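Local atomic coordinates of malonyl CoA-acyl carrier protein transacylase (Clostridium perfringens, PDB entry 3PTW), a protein that probably transfers the malonyl group from coenzyme A to acyl carrier protein, supplying malonyl units for fatty acid synthesis. Residues A[102-116]-A[210-222]. Sequence-based numbering, arbitrary orientation.
Sequences GAINFEDGVKLVKKR and LEDELNKISINKL
Leu112 sits at the centre of the apolar contact between helix 106-116 and segment 210-222. With CG anti to the backbone N (chi1 -174°), the branch is carried toward segment 210-222, where each methyl has its own partners. CD2 presses on Leu214 CD2 at 3.4 Å, a tight pair, and also meets Ile217 CD1 at 3.9 Å. CD1 packs against Leu210 CD1 and Glu213 CB. Leu210 CD1 also reaches Arg116 CB at 3.9 Å. Lys115 crosses Glu213 at about a right angle. Its CD lies 3.3 Å from Glu213 OE1, but its NZ stops 4.3 Å from that oxygen, too far for a salt bridge.

The loops continue the contact. Asn220 N donates a nearly straight bond to Ala103 O (2.7 Å, 171°), and Asn220 ND2 adds a weak one to Gly102 O. Ala103 CB packs closely on Leu222 CD2. A water accepts from Asn105 N and donates to Asp108 OD2 and Ser218 O. Asn105 is the N-cap; its OD1 accepts from Asp108 N.

Further out, Tyr95 of helix 93-100 touches Leu112, Arg116 and Leu210. The Arg116 guanidinium hydrogen-bonds to side-chain oxygens of Gln63, Gln248 and Ser91, the last in a GxSxG motif consistent with the acyltransferase nucleophile elbow. The axes of helix segments 106-116 and 210-214 run nearly antiparallel (163°). Apolar packing joins them without a salt bridge between the segments, whereas directional hydrogen bonds tie residues 102-105 to 218-220 and set their register.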
ATOM      1  N   GLY A 102     -12.634  10.591   0.786  1.00 31.14           N
ATOM      2  CA  GLY A 102     -13.790  11.003  -0.012  1.00 32.79           C
ATOM      3  C   GLY A 102     -13.460  11.427  -1.441  1.00 34.24           C
ATOM      4  O   GLY A 102     -14.356  11.787  -2.202  1.00 35.07           O
ATOM      5  N   ALA A 103     -12.179  11.376  -1.822  1.00 34.48           N
ATOM      6  CA  ALA A 103     -11.768  11.772  -3.175  1.00 35.28           C
ATOM      7  C   ALA A 103     -12.280  10.776  -4.211  1.00 36.44           C
ATOM      8  O   ALA A 103     -12.580  11.130  -5.360  1.00 36.41           O
ATOM      9  CB  ALA A 103     -10.270  11.884  -3.250  1.00 34.68           C
ATOM     10  N   ILE A 104     -12.362   9.517  -3.785  1.00 36.88           N
ATOM     11  CA  ILE A 104     -12.824   8.439  -4.630  1.00 37.13           C
ATOM     12  C   ILE A 104     -13.871   7.659  -3.849  1.00 37.69           C
ATOM     13  O   ILE A 104     -13.731   7.418  -2.658  1.00 38.03           O
ATOM     14  CB  ILE A 104     -11.652   7.515  -5.103  1.00 36.28           C
ATOM     15  CG1 ILE A 104     -10.615   8.318  -5.918  1.00 35.07           C
ATOM     16  CG2 ILE A 104     -12.176   6.368  -5.956  1.00 34.96           C
ATOM     17  CD1 ILE A 104      -9.295   7.560  -6.223  1.00 35.44           C
ATOM     18  N   ASN A 105     -14.929   7.298  -4.546  1.00 38.56           N
ATOM     19  CA  ASN A 105     -16.001   6.477  -4.021  1.00 39.54           C
ATOM     20  C   ASN A 105     -15.510   5.030  -3.848  1.00 37.79           C
ATOM     21  O   ASN A 105     -14.675   4.554  -4.616  1.00 37.22           O
ATOM     22  CB  ASN A 105     -17.168   6.588  -5.019  1.00 41.85           C
ATOM     23  CG  ASN A 105     -18.226   5.562  -4.813  1.00 50.63           C
ATOM     24  OD1 ASN A 105     -18.376   4.654  -5.632  1.00 44.00           O
ATOM     25  ND2 ASN A 105     -18.997   5.700  -3.733  1.00 43.47           N
ATOM     26  N   PHE A 106     -16.004   4.345  -2.822  1.00 37.03           N
ATOM     27  CA  PHE A 106     -15.647   2.936  -2.600  1.00 36.01           C
ATOM     28  C   PHE A 106     -15.897   2.015  -3.815  1.00 35.99           C
ATOM     29  O   PHE A 106     -14.972   1.336  -4.270  1.00 35.90           O
ATOM     30  CB  PHE A 106     -16.324   2.374  -1.339  1.00 35.50           C
ATOM     31  CG  PHE A 106     -16.138   0.884  -1.173  1.00 40.42           C
ATOM     32  CD1 PHE A 106     -14.876   0.352  -0.916  1.00 34.61           C
ATOM     33  CD2 PHE A 106     -17.220   0.012  -1.315  1.00 35.67           C
ATOM     34  CE1 PHE A 106     -14.694  -1.022  -0.784  1.00 40.12           C
ATOM     35  CE2 PHE A 106     -17.051  -1.358  -1.177  1.00 41.10           C
ATOM     36  CZ  PHE A 106     -15.783  -1.877  -0.910  1.00 34.70           C
ATOM     37  N   GLU A 107     -17.129   1.992  -4.331  1.00 36.25           N
ATOM     38  CA  GLU A 107     -17.467   1.180  -5.515  1.00 36.82           C
ATOM     39  C   GLU A 107     -16.531   1.445  -6.708  1.00 36.24           C
ATOM     40  O   GLU A 107     -16.111   0.513  -7.385  1.00 35.76           O
ATOM     41  CB  GLU A 107     -18.931   1.370  -5.942  1.00 38.08           C
ATOM     42  CG  GLU A 107     -19.954   0.673  -5.049  1.00 49.62           C
ATOM     43  CD  GLU A 107     -20.409   1.525  -3.869  1.00 39.11           C
ATOM     44  OE1 GLU A 107     -21.572   1.359  -3.446  1.00 50.60           O
ATOM     45  OE2 GLU A 107     -19.618   2.365  -3.362  1.00 49.43           O
ATOM     46  N   ASP A 108     -16.213   2.715  -6.947  1.00 36.08           N
ATOM     47  CA  ASP A 108     -15.278   3.092  -7.999  1.00 36.36           C
ATOM     48  C   ASP A 108     -13.870   2.659  -7.625  1.00 35.65           C
ATOM     49  O   ASP A 108     -13.101   2.209  -8.476  1.00 35.59           O
ATOM     50  CB  ASP A 108     -15.331   4.599  -8.258  1.00 36.54           C
ATOM     51  CG  ASP A 108     -16.683   5.055  -8.767  1.00 43.32           C
ATOM     52  OD1 ASP A 108     -17.472   4.211  -9.251  1.00 38.10           O
ATOM     53  OD2 ASP A 108     -16.962   6.263  -8.683  1.00 37.57           O
ATOM     54  N   GLY A 109     -13.551   2.776  -6.340  1.00 35.05           N
ATOM     55  CA  GLY A 109     -12.280   2.297  -5.813  1.00 34.13           C
ATOM     56  C   GLY A 109     -12.057   0.838  -6.146  1.00 34.21           C
ATOM     57  O   GLY A 109     -11.079   0.495  -6.813  1.00 34.46           O
ATOM     58  N   VAL A 110     -12.969  -0.030  -5.718  1.00 34.27           N
ATOM     59  CA  VAL A 110     -12.759  -1.460  -5.941  1.00 34.42           C
ATOM     60  C   VAL A 110     -12.673  -1.828  -7.411  1.00 34.62           C
ATOM     61  O   VAL A 110     -11.753  -2.542  -7.790  1.00 34.09           O
ATOM     62  CB  VAL A 110     -13.744  -2.383  -5.186  1.00 34.85           C
ATOM     63  CG1 VAL A 110     -13.305  -2.540  -3.756  1.00 43.60           C
ATOM     64  CG2 VAL A 110     -15.191  -1.896  -5.285  1.00 44.38           C
ATOM     65  N   LYS A 111     -13.594  -1.309  -8.232  1.00 35.81           N
ATOM     66  CA  LYS A 111     -13.563  -1.551  -9.674  1.00 36.63           C
ATOM     67  C   LYS A 111     -12.244  -1.099 -10.297  1.00 35.13           C
ATOM     68  O   LYS A 111     -11.675  -1.809 -11.122  1.00 35.22           O
ATOM     69  CB  LYS A 111     -14.764  -0.919 -10.415  1.00 38.84           C
ATOM     70  CG  LYS A 111     -16.124  -1.568 -10.116  1.00 40.45           C
ATOM     71  CD  LYS A 111     -17.123  -1.527 -11.297  1.00 42.91           C
ATOM     72  CE  LYS A 111     -17.804  -0.177 -11.476  1.00 41.85           C
ATOM     73  NZ  LYS A 111     -17.844   0.595 -10.194  1.00 44.22           N
ATOM     74  N   LEU A 112     -11.761   0.073  -9.892  1.00 33.86           N
ATOM     75  CA  LEU A 112     -10.542   0.641 -10.459  1.00 33.36           C
ATOM     76  C   LEU A 112      -9.286  -0.194 -10.171  1.00 32.57           C
ATOM     77  O   LEU A 112      -8.474  -0.444 -11.077  1.00 32.47           O
ATOM     78  CB  LEU A 112     -10.341   2.078  -9.959  1.00 33.25           C
ATOM     79  CG  LEU A 112      -9.188   2.871 -10.571  1.00 39.24           C
ATOM     80  CD1 LEU A 112      -9.386   3.050 -12.073  1.00 33.73           C
ATOM     81  CD2 LEU A 112      -9.061   4.222  -9.880  1.00 33.60           C
ATOM     82  N   VAL A 113      -9.123  -0.630  -8.923  1.00 31.83           N
ATOM     83  CA  VAL A 113      -7.899  -1.346  -8.553  1.00 32.11           C
ATOM     84  C   VAL A 113      -7.817  -2.759  -9.146  1.00 32.38           C
ATOM     85  O   VAL A 113      -6.720  -3.299  -9.322  1.00 32.74           O
ATOM     86  CB  VAL A 113      -7.628  -1.367  -7.031  1.00 31.69           C
ATOM     87  CG1 VAL A 113      -7.402   0.074  -6.495  1.00 25.56           C
ATOM     88  CG2 VAL A 113      -8.733  -2.119  -6.279  1.00 25.24           C
ATOM     89  N   LYS A 114      -8.966  -3.337  -9.468  1.00 32.43           N
ATOM     90  CA  LYS A 114      -8.995  -4.611 -10.172  1.00 33.44           C
ATOM     91  C   LYS A 114      -8.364  -4.407 -11.553  1.00 34.03           C
ATOM     92  O   LYS A 114      -7.516  -5.193 -11.972  1.00 34.38           O
ATOM     93  CB  LYS A 114     -10.430  -5.142 -10.275  1.00 34.11           C
ATOM     94  CG  LYS A 114     -10.582  -6.435 -11.057  1.00 34.03           C
ATOM     95  CD  LYS A 114     -12.042  -6.916 -11.005  1.00 36.63           C
ATOM     96  CE  LYS A 114     -12.335  -7.938 -12.101  1.00 36.25           C
ATOM     97  NZ  LYS A 114     -11.795  -9.268 -11.725  1.00 39.27           N
ATOM     98  N   LYS A 115      -8.761  -3.328 -12.230  1.00 34.17           N
ATOM     99  CA  LYS A 115      -8.209  -2.997 -13.537  1.00 34.94           C
ATOM    100  C   LYS A 115      -6.717  -2.703 -13.454  1.00 34.68           C
ATOM    101  O   LYS A 115      -5.944  -3.194 -14.265  1.00 35.51           O
ATOM    102  CB  LYS A 115      -8.988  -1.839 -14.192  1.00 35.72           C
ATOM    103  CG  LYS A 115     -10.387  -2.261 -14.669  1.00 40.43           C
ATOM    104  CD  LYS A 115     -11.013  -1.234 -15.604  1.00 37.61           C
ATOM    105  CE  LYS A 115     -12.518  -1.475 -15.835  1.00 41.59           C
ATOM    106  NZ  LYS A 115     -13.367  -1.235 -14.592  1.00 38.38           N
ATOM    107  N   ARG A 116      -6.331  -1.917 -12.449  1.00 34.01           N
ATOM    108  CA  ARG A 116      -4.946  -1.553 -12.177  1.00 33.49           C
ATOM    109  C   ARG A 116      -4.081  -2.793 -11.971  1.00 33.37           C
ATOM    110  O   ARG A 116      -2.997  -2.909 -12.541  1.00 33.58           O
ATOM    111  CB  ARG A 116      -4.892  -0.663 -10.930  1.00 32.83           C
ATOM    112  CG  ARG A 116      -3.488  -0.350 -10.382  1.00 32.28           C
ATOM    113  CD  ARG A 116      -3.637   0.446  -9.069  1.00 32.54           C
ATOM    114  NE  ARG A 116      -2.383   0.984  -8.545  1.00 31.04           N
ATOM    115  CZ  ARG A 116      -1.560   0.326  -7.726  1.00 32.08           C
ATOM    116  NH1 ARG A 116      -1.829  -0.919  -7.358  1.00 30.37           N
ATOM    117  NH2 ARG A 116      -0.441   0.911  -7.305  1.00 30.29           N
ATOM    118  N   LEU A 210      -4.041   2.739 -16.986  1.00 32.30           N
ATOM    119  CA  LEU A 210      -4.637   3.190 -15.739  1.00 31.91           C
ATOM    120  C   LEU A 210      -5.133   4.636 -15.874  1.00 32.29           C
ATOM    121  O   LEU A 210      -6.245   4.961 -15.424  1.00 32.27           O
ATOM    122  CB  LEU A 210      -3.635   3.042 -14.595  1.00 30.87           C
ATOM    123  CG  LEU A 210      -4.037   3.512 -13.200  1.00 43.85           C
ATOM    124  CD1 LEU A 210      -5.279   2.756 -12.704  1.00 30.40           C
ATOM    125  CD2 LEU A 210      -2.845   3.355 -12.242  1.00 29.89           C
ATOM    126  N   GLU A 211      -4.326   5.477 -16.521  1.00 32.07           N
ATOM    127  CA  GLU A 211      -4.713   6.860 -16.841  1.00 32.66           C
ATOM    128  C   GLU A 211      -6.062   6.908 -17.570  1.00 32.95           C
ATOM    129  O   GLU A 211      -6.965   7.653 -17.177  1.00 32.67           O
ATOM    130  CB  GLU A 211      -3.635   7.544 -17.686  1.00 33.10           C
ATOM    131  CG  GLU A 211      -3.994   8.937 -18.187  1.00 40.50           C
ATOM    132  CD  GLU A 211      -2.830   9.634 -18.885  1.00 34.83           C
ATOM    133  OE1 GLU A 211      -2.061   8.964 -19.596  1.00 41.13           O
ATOM    134  OE2 GLU A 211      -2.677  10.865 -18.723  1.00 42.19           O
ATOM    135  N   ASP A 212      -6.193   6.111 -18.623  1.00 33.42           N
ATOM    136  CA  ASP A 212      -7.451   6.060 -19.399  1.00 34.04           C
ATOM    137  C   ASP A 212      -8.638   5.686 -18.523  1.00 33.90           C
ATOM    138  O   ASP A 212      -9.703   6.295 -18.619  1.00 35.54           O
ATOM    139  CB  ASP A 212      -7.319   5.125 -20.607  1.00 34.32           C
ATOM    140  CG  ASP A 212      -6.439   5.714 -21.696  1.00 39.95           C
ATOM    141  OD1 ASP A 212      -5.888   4.942 -22.516  1.00 35.41           O
ATOM    142  OD2 ASP A 212      -6.286   6.961 -21.728  1.00 35.39           O
ATOM    143  N   GLU A 213      -8.445   4.699 -17.659  1.00 32.68           N
ATOM    144  CA  GLU A 213      -9.472   4.292 -16.686  1.00 32.41           C
ATOM    145  C   GLU A 213      -9.790   5.379 -15.653  1.00 31.50           C
ATOM    146  O   GLU A 213     -10.959   5.692 -15.409  1.00 31.82           O
ATOM    147  CB  GLU A 213      -9.034   3.010 -15.962  1.00 32.77           C
ATOM    148  CG  GLU A 213      -9.027   1.768 -16.849  1.00 45.80           C
ATOM    149  CD  GLU A 213     -10.330   1.582 -17.618  1.00 35.02           C
ATOM    150  OE1 GLU A 213     -11.422   1.705 -17.008  1.00 46.19           O
ATOM    151  OE2 GLU A 213     -10.239   1.324 -18.838  1.00 47.32           O
ATOM    152  N   LEU A 214      -8.748   5.939 -15.041  1.00 30.13           N
ATOM    153  CA  LEU A 214      -8.907   7.064 -14.111  1.00 30.37           C
ATOM    154  C   LEU A 214      -9.740   8.209 -14.710  1.00 32.07           C
ATOM    155  O   LEU A 214     -10.613   8.743 -14.037  1.00 31.66           O
ATOM    156  CB  LEU A 214      -7.541   7.575 -13.604  1.00 29.32           C
ATOM    157  CG  LEU A 214      -6.808   6.741 -12.539  1.00 30.12           C
ATOM    158  CD1 LEU A 214      -5.317   7.093 -12.470  1.00 28.56           C
ATOM    159  CD2 LEU A 214      -7.456   6.914 -11.141  1.00 28.51           C
ATOM    160  N   ASN A 215      -9.478   8.562 -15.971  1.00 33.79           N
ATOM    161  CA  ASN A 215     -10.219   9.629 -16.659  1.00 36.33           C
ATOM    162  C   ASN A 215     -11.741   9.391 -16.796  1.00 37.83           C
ATOM    163  O   ASN A 215     -12.498  10.338 -17.041  1.00 37.59           O
ATOM    164  CB  ASN A 215      -9.601   9.911 -18.033  1.00 37.41           C
ATOM    165  CG  ASN A 215      -8.325  10.738 -17.948  1.00 44.94           C
ATOM    166  OD1 ASN A 215      -8.138  11.510 -17.021  1.00 38.10           O
ATOM    167  ND2 ASN A 215      -7.450  10.589 -18.933  1.00 38.26           N
ATOM    168  N   LYS A 216     -12.171   8.135 -16.646  1.00 39.24           N
ATOM    169  CA  LYS A 216     -13.591   7.768 -16.775  1.00 41.70           C
ATOM    170  C   LYS A 216     -14.392   7.947 -15.484  1.00 41.52           C
ATOM    171  O   LYS A 216     -15.609   8.102 -15.533  1.00 42.51           O
ATOM    172  CB  LYS A 216     -13.756   6.321 -17.260  1.00 43.02           C
ATOM    173  CG  LYS A 216     -13.290   6.037 -18.683  1.00 36.98           C
ATOM    174  CD  LYS A 216     -13.050   4.537 -18.836  1.00 45.49           C
ATOM    175  CE  LYS A 216     -12.738   4.130 -20.261  1.00 36.73           C
ATOM    176  NZ  LYS A 216     -13.923   3.457 -20.866  1.00 49.02           N
ATOM    177  N   ILE A 217     -13.730   7.934 -14.333  1.00 40.59           N
ATOM    178  CA  ILE A 217     -14.484   7.955 -13.075  1.00 40.83           C
ATOM    179  C   ILE A 217     -14.526   9.349 -12.445  1.00 40.80           C
ATOM    180  O   ILE A 217     -13.795  10.251 -12.853  1.00 40.52           O
ATOM    181  CB  ILE A 217     -14.032   6.845 -12.040  1.00 40.42           C
ATOM    182  CG1 ILE A 217     -12.937   7.346 -11.080  1.00 44.51           C
ATOM    183  CG2 ILE A 217     -13.701   5.510 -12.730  1.00 44.58           C
ATOM    184  CD1 ILE A 217     -11.553   6.847 -11.347  1.00 40.29           C
ATOM    185  N   SER A 218     -15.393   9.508 -11.454  1.00 41.22           N
ATOM    186  CA  SER A 218     -15.543  10.774 -10.751  1.00 41.92           C
ATOM    187  C   SER A 218     -14.579  10.911  -9.576  1.00 41.69           C
ATOM    188  O   SER A 218     -14.520  10.055  -8.683  1.00 41.51           O
ATOM    189  CB  SER A 218     -16.996  10.984 -10.313  1.00 42.47           C
ATOM    190  OG  SER A 218     -17.581   9.763  -9.918  1.00 55.06           O
ATOM    191  N   ILE A 219     -13.812  11.994  -9.593  1.00 41.66           N
ATOM    192  CA  ILE A 219     -12.819  12.250  -8.565  1.00 41.42           C
ATOM    193  C   ILE A 219     -13.153  13.551  -7.851  1.00 41.86           C
ATOM    194  O   ILE A 219     -13.296  14.594  -8.485  1.00 42.61           O
ATOM    195  CB  ILE A 219     -11.384  12.254  -9.155  1.00 41.57           C
ATOM    196  CG1 ILE A 219     -10.959  10.817  -9.485  1.00 45.30           C
ATOM    197  CG2 ILE A 219     -10.380  12.871  -8.174  1.00 45.93           C
ATOM    198  CD1 ILE A 219     -10.074  10.698 -10.690  1.00 41.04           C
ATOM    199  N   ASN A 220     -13.297  13.462  -6.531  1.00 41.50           N
ATOM    200  CA  ASN A 220     -13.687  14.592  -5.703  1.00 42.45           C
ATOM    201  C   ASN A 220     -12.506  15.209  -4.958  1.00 42.16           C
ATOM    202  O   ASN A 220     -11.403  14.643  -4.920  1.00 41.01           O
ATOM    203  CB  ASN A 220     -14.733  14.153  -4.678  1.00 43.18           C
ATOM    204  CG  ASN A 220     -15.920  13.463  -5.315  1.00 49.88           C
ATOM    205  OD1 ASN A 220     -16.695  14.088  -6.034  1.00 44.74           O
ATOM    206  ND2 ASN A 220     -16.067  12.163  -5.051  1.00 43.51           N
ATOM    207  N   LYS A 221     -12.763  16.371  -4.362  1.00 42.55           N
ATOM    208  CA  LYS A 221     -11.842  17.016  -3.443  1.00 42.81           C
ATOM    209  C   LYS A 221     -11.522  16.075  -2.258  1.00 41.44           C
ATOM    210  O   LYS A 221     -12.389  15.334  -1.781  1.00 40.36           O
ATOM    211  CB  LYS A 221     -12.478  18.329  -2.968  1.00 44.57           C
ATOM    212  CG  LYS A 221     -11.807  19.025  -1.800  1.00 63.43           C
ATOM    213  CD  LYS A 221     -12.773  20.007  -1.132  1.00 47.02           C
ATOM    214  CE  LYS A 221     -12.132  20.683   0.069  1.00 64.72           C
ATOM    215  NZ  LYS A 221     -11.951  19.742   1.209  1.00 46.59           N
ATOM    216  N   LEU A 222     -10.272  16.095  -1.803  1.00 41.46           N
ATOM    217  CA  LEU A 222      -9.864  15.309  -0.631  1.00 40.90           C
ATOM    218  C   LEU A 222     -10.302  15.977   0.654  1.00 40.90           C
ATOM    219  O   LEU A 222     -10.201  17.200   0.800  1.00 41.32           O
ATOM    220  CB  LEU A 222      -8.345  15.125  -0.543  1.00 40.69           C
ATOM    221  CG  LEU A 222      -7.386  14.958  -1.724  1.00 50.75           C
ATOM    222  CD1 LEU A 222      -6.333  13.928  -1.350  1.00 39.59           C
ATOM    223  CD2 LEU A 222      -8.089  14.563  -2.999  1.00 40.84           C
TER
HETATM  224  O   HOH W   1     -15.292   7.937  -7.559  1.00 35.41           O